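Local coordinates for transcriptional regulatory protein FixJ (Sinorhizobium meliloti, PDB 1DCK), which activates transcription of nifA and fixK when switched on by FixL, the part described here being its metal-binding receiver domain, at residues A[79-84]-A[104-109]. The protein carries 2 engineered substitutions. Numbering follows the deposited sequence.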
ATOM      1  N   ILE A  79       0.167  -2.853   2.955  1.00 16.41           N
ATOM      2  CA  ILE A  79       1.072  -2.239   3.912  1.00 16.82           C
ATOM      3  C   ILE A  79       0.475  -0.828   3.998  1.00 16.92           C
ATOM      4  O   ILE A  79       0.155  -0.231   2.970  1.00 15.35           O
ATOM      5  CB  ILE A  79       2.534  -2.138   3.384  1.00 16.91           C
ATOM      6  CG1 ILE A  79       3.164  -3.523   3.202  1.00 15.53           C
ATOM      7  CG2 ILE A  79       3.370  -1.305   4.311  1.00 17.46           C
ATOM      8  CD1 ILE A  79       2.904  -4.448   4.355  1.00 21.22           C
ATOM      9  N   VAL A  80       0.270  -0.308   5.202  1.00 16.51           N
ATOM     10  CA  VAL A  80      -0.301   1.039   5.315  1.00 19.75           C
ATOM     11  C   VAL A  80       0.736   1.988   5.896  1.00 18.06           C
ATOM     12  O   VAL A  80       1.364   1.683   6.893  1.00 21.41           O
ATOM     13  CB  VAL A  80      -1.620   1.041   6.163  1.00 20.49           C
ATOM     14  CG1 VAL A  80      -2.129   2.466   6.386  1.00 23.97           C
ATOM     15  CG2 VAL A  80      -2.697   0.236   5.451  1.00 21.20           C
ATOM     16  N   ILE A  81       0.995   3.086   5.197  1.00 17.88           N
ATOM     17  CA  ILE A  81       1.957   4.082   5.667  1.00 18.10           C
ATOM     18  C   ILE A  81       1.173   5.095   6.519  1.00 19.00           C
ATOM     19  O   ILE A  81       0.242   5.738   6.040  1.00 19.52           O
ATOM     20  CB  ILE A  81       2.650   4.790   4.481  1.00 17.11           C
ATOM     21  CG1 ILE A  81       3.466   3.773   3.671  1.00 17.50           C
ATOM     22  CG2 ILE A  81       3.542   5.905   4.998  1.00 15.41           C
ATOM     23  CD1 ILE A  81       4.143   4.349   2.405  1.00 18.84           C
ATOM     24  N   THR A  82       1.547   5.231   7.780  1.00 21.82           N
ATOM     25  CA  THR A  82       0.827   6.122   8.677  1.00 24.12           C
ATOM     26  C   THR A  82       1.644   7.345   9.061  1.00 25.60           C
ATOM     27  O   THR A  82       2.881   7.319   9.037  1.00 22.56           O
ATOM     28  CB  THR A  82       0.391   5.353   9.950  1.00 26.52           C
ATOM     29  OG1 THR A  82       1.555   4.802  10.588  1.00 28.27           O
ATOM     30  CG2 THR A  82      -0.544   4.179   9.567  1.00 26.87           C
ATOM     31  N   GLY A  83       0.931   8.421   9.394  1.00 26.17           N
ATOM     32  CA  GLY A  83       1.583   9.654   9.790  1.00 28.27           C
ATOM     33  C   GLY A  83       2.485   9.506  11.000  1.00 28.44           C
ATOM     34  O   GLY A  83       2.276   8.651  11.859  1.00 26.42           O
ATOM     35  N   HIS A  84       3.516  10.338  11.044  1.00 30.72           N
ATOM     36  CA  HIS A  84       4.469  10.326  12.141  1.00 31.80           C
ATOM     37  C   HIS A  84       3.767  10.407  13.500  1.00 31.31           C
ATOM     38  O   HIS A  84       2.960  11.314  13.740  1.00 31.24           O
ATOM     39  CB  HIS A  84       5.462  11.483  11.997  1.00 33.49           C
ATOM     40  CG  HIS A  84       6.497  11.519  13.077  1.00 35.88           C
ATOM     41  ND1 HIS A  84       7.505  10.582  13.173  1.00 36.21           N
ATOM     42  CD2 HIS A  84       6.644  12.343  14.144  1.00 37.29           C
ATOM     43  CE1 HIS A  84       8.226  10.825  14.255  1.00 37.19           C
ATOM     44  NE2 HIS A  84       7.725  11.887  14.862  1.00 38.40           N
ATOM     45  N   LYS A 104       6.094   6.918   8.847  1.00 26.78           N
ATOM     46  CA  LYS A 104       6.988   7.785   8.084  1.00 27.00           C
ATOM     47  C   LYS A 104       7.555   8.897   8.994  1.00 26.71           C
ATOM     48  O   LYS A 104       7.026   9.128  10.078  1.00 24.12           O
ATOM     49  CB  LYS A 104       6.272   8.378   6.869  1.00 30.80           C
ATOM     50  CG  LYS A 104       4.960   9.105   7.120  1.00 30.33           C
ATOM     51  CD  LYS A 104       4.524   9.746   5.805  1.00 32.50           C
ATOM     52  CE  LYS A 104       3.192  10.467   5.897  1.00 33.11           C
ATOM     53  NZ  LYS A 104       2.800  10.986   4.546  1.00 32.69           N
ATOM     54  N   PRO A 105       8.769   9.399   8.686  1.00 25.69           N
ATOM     55  CA  PRO A 105       9.650   9.013   7.574  1.00 26.27           C
ATOM     56  C   PRO A 105      10.153   7.588   7.850  1.00 25.43           C
ATOM     57  O   PRO A 105      10.240   7.187   9.011  1.00 24.61           O
ATOM     58  CB  PRO A 105      10.814  10.005   7.685  1.00 27.13           C
ATOM     59  CG  PRO A 105      10.207  11.181   8.473  1.00 29.00           C
ATOM     60  CD  PRO A 105       9.373  10.470   9.493  1.00 26.42           C
ATOM     61  N   PHE A 106      10.502   6.853   6.796  1.00 24.68           N
ATOM     62  CA  PHE A 106      10.988   5.477   6.926  1.00 23.82           C
ATOM     63  C   PHE A 106      12.216   5.238   6.072  1.00 22.97           C
ATOM     64  O   PHE A 106      12.432   5.944   5.096  1.00 23.33           O
ATOM     65  CB  PHE A 106       9.892   4.487   6.514  1.00 22.21           C
ATOM     66  CG  PHE A 106       9.287   4.782   5.172  1.00 22.92           C
ATOM     67  CD1 PHE A 106       9.953   4.428   3.991  1.00 21.62           C
ATOM     68  CD2 PHE A 106       8.073   5.438   5.079  1.00 22.84           C
ATOM     69  CE1 PHE A 106       9.417   4.727   2.746  1.00 22.32           C
ATOM     70  CE2 PHE A 106       7.517   5.750   3.821  1.00 24.67           C
ATOM     71  CZ  PHE A 106       8.193   5.391   2.660  1.00 23.92           C
ATOM     72  N   GLU A 107      12.996   4.222   6.436  1.00 23.27           N
ATOM     73  CA  GLU A 107      14.200   3.850   5.702  1.00 25.72           C
ATOM     74  C   GLU A 107      13.774   2.918   4.560  1.00 24.18           C
ATOM     75  O   GLU A 107      12.941   2.028   4.749  1.00 21.88           O
ATOM     76  CB  GLU A 107      15.164   3.105   6.631  1.00 30.08           C
ATOM     77  CG  GLU A 107      16.614   3.113   6.192  1.00 37.22           C
ATOM     78  CD  GLU A 107      17.361   4.322   6.725  1.00 41.09           C
ATOM     79  OE1 GLU A 107      17.767   4.290   7.909  1.00 44.50           O
ATOM     80  OE2 GLU A 107      17.526   5.309   5.974  1.00 43.42           O
ATOM     81  N   ASP A 108      14.342   3.126   3.382  1.00 24.71           N
ATOM     82  CA  ASP A 108      14.014   2.303   2.219  1.00 27.02           C
ATOM     83  C   ASP A 108      14.089   0.814   2.572  1.00 27.17           C
ATOM     84  O   ASP A 108      13.223   0.009   2.198  1.00 25.07           O
ATOM     85  CB  ASP A 108      14.996   2.577   1.086  1.00 29.24           C
ATOM     86  CG  ASP A 108      14.987   4.023   0.634  1.00 33.17           C
ATOM     87  OD1 ASP A 108      14.082   4.805   1.040  1.00 34.45           O
ATOM     88  OD2 ASP A 108      15.905   4.369  -0.143  1.00 34.71           O
ATOM     89  N   THR A 109      15.156   0.461   3.273  1.00 25.20           N
ATOM     90  CA  THR A 109      15.396  -0.906   3.699  1.00 27.43           C
ATOM     91  C   THR A 109      14.212  -1.483   4.463  1.00 26.58           C
ATOM     92  O   THR A 109      13.873  -2.653   4.303  1.00 25.30           O
ATOM     93  CB  THR A 109      16.664  -0.949   4.553  1.00 28.59           C
ATOM     94  OG1 THR A 109      17.792  -1.014   3.674  1.00 33.80           O
ATOM     95  CG2 THR A 109      16.672  -2.129   5.491  1.00 30.03           C
TER
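Lys104 N donates to Thr82 O across 3.2 Å in a nearly straight bond (168° at the hydrogen), carrying the pairing of strands 78-82 and 100-103 past the end of the latter in this CheY-like receiver domain. The two parallel strands end together here, beside the acidic site at the C-terminal edge of the sheet. Lys104 CG stands between its backbone N and carbonyl carbon (chi1 53°), and the extended chain beyond it runs over Ile81, crossing that side chain at about a right angle, with CD 4.0 Å from Ile81 CG2. Its amine ends near the bound manganese ion, where Asp54, a magnesium-binding residue and the predicted phosphorylation site, and Glu12 form long, weak ion pairs with NZ. The second branch of Ile81 turns to the aromatic side: CD1 lies 3.9 Å from Phe106 CE2, and Phe106 in turn leans on Ile111 of helix 108-119. Shortened to an alanine, Ile81 would lose CG2 and CD1, which is likely to open a gap beside Phe106 CE2 and take a contact from Lys104 CD. Lys104 and Pro105 are joined by a cis peptide, and Pro105 CD sits 4.1 Å from His84 ND1. At the outer end, the His84 ring swings out with CG opposite the backbone N (chi1 -179°), which brings ND1 into a weak bond of 3.5 Å to Lys104 O, which lies at the edge of the imidazole.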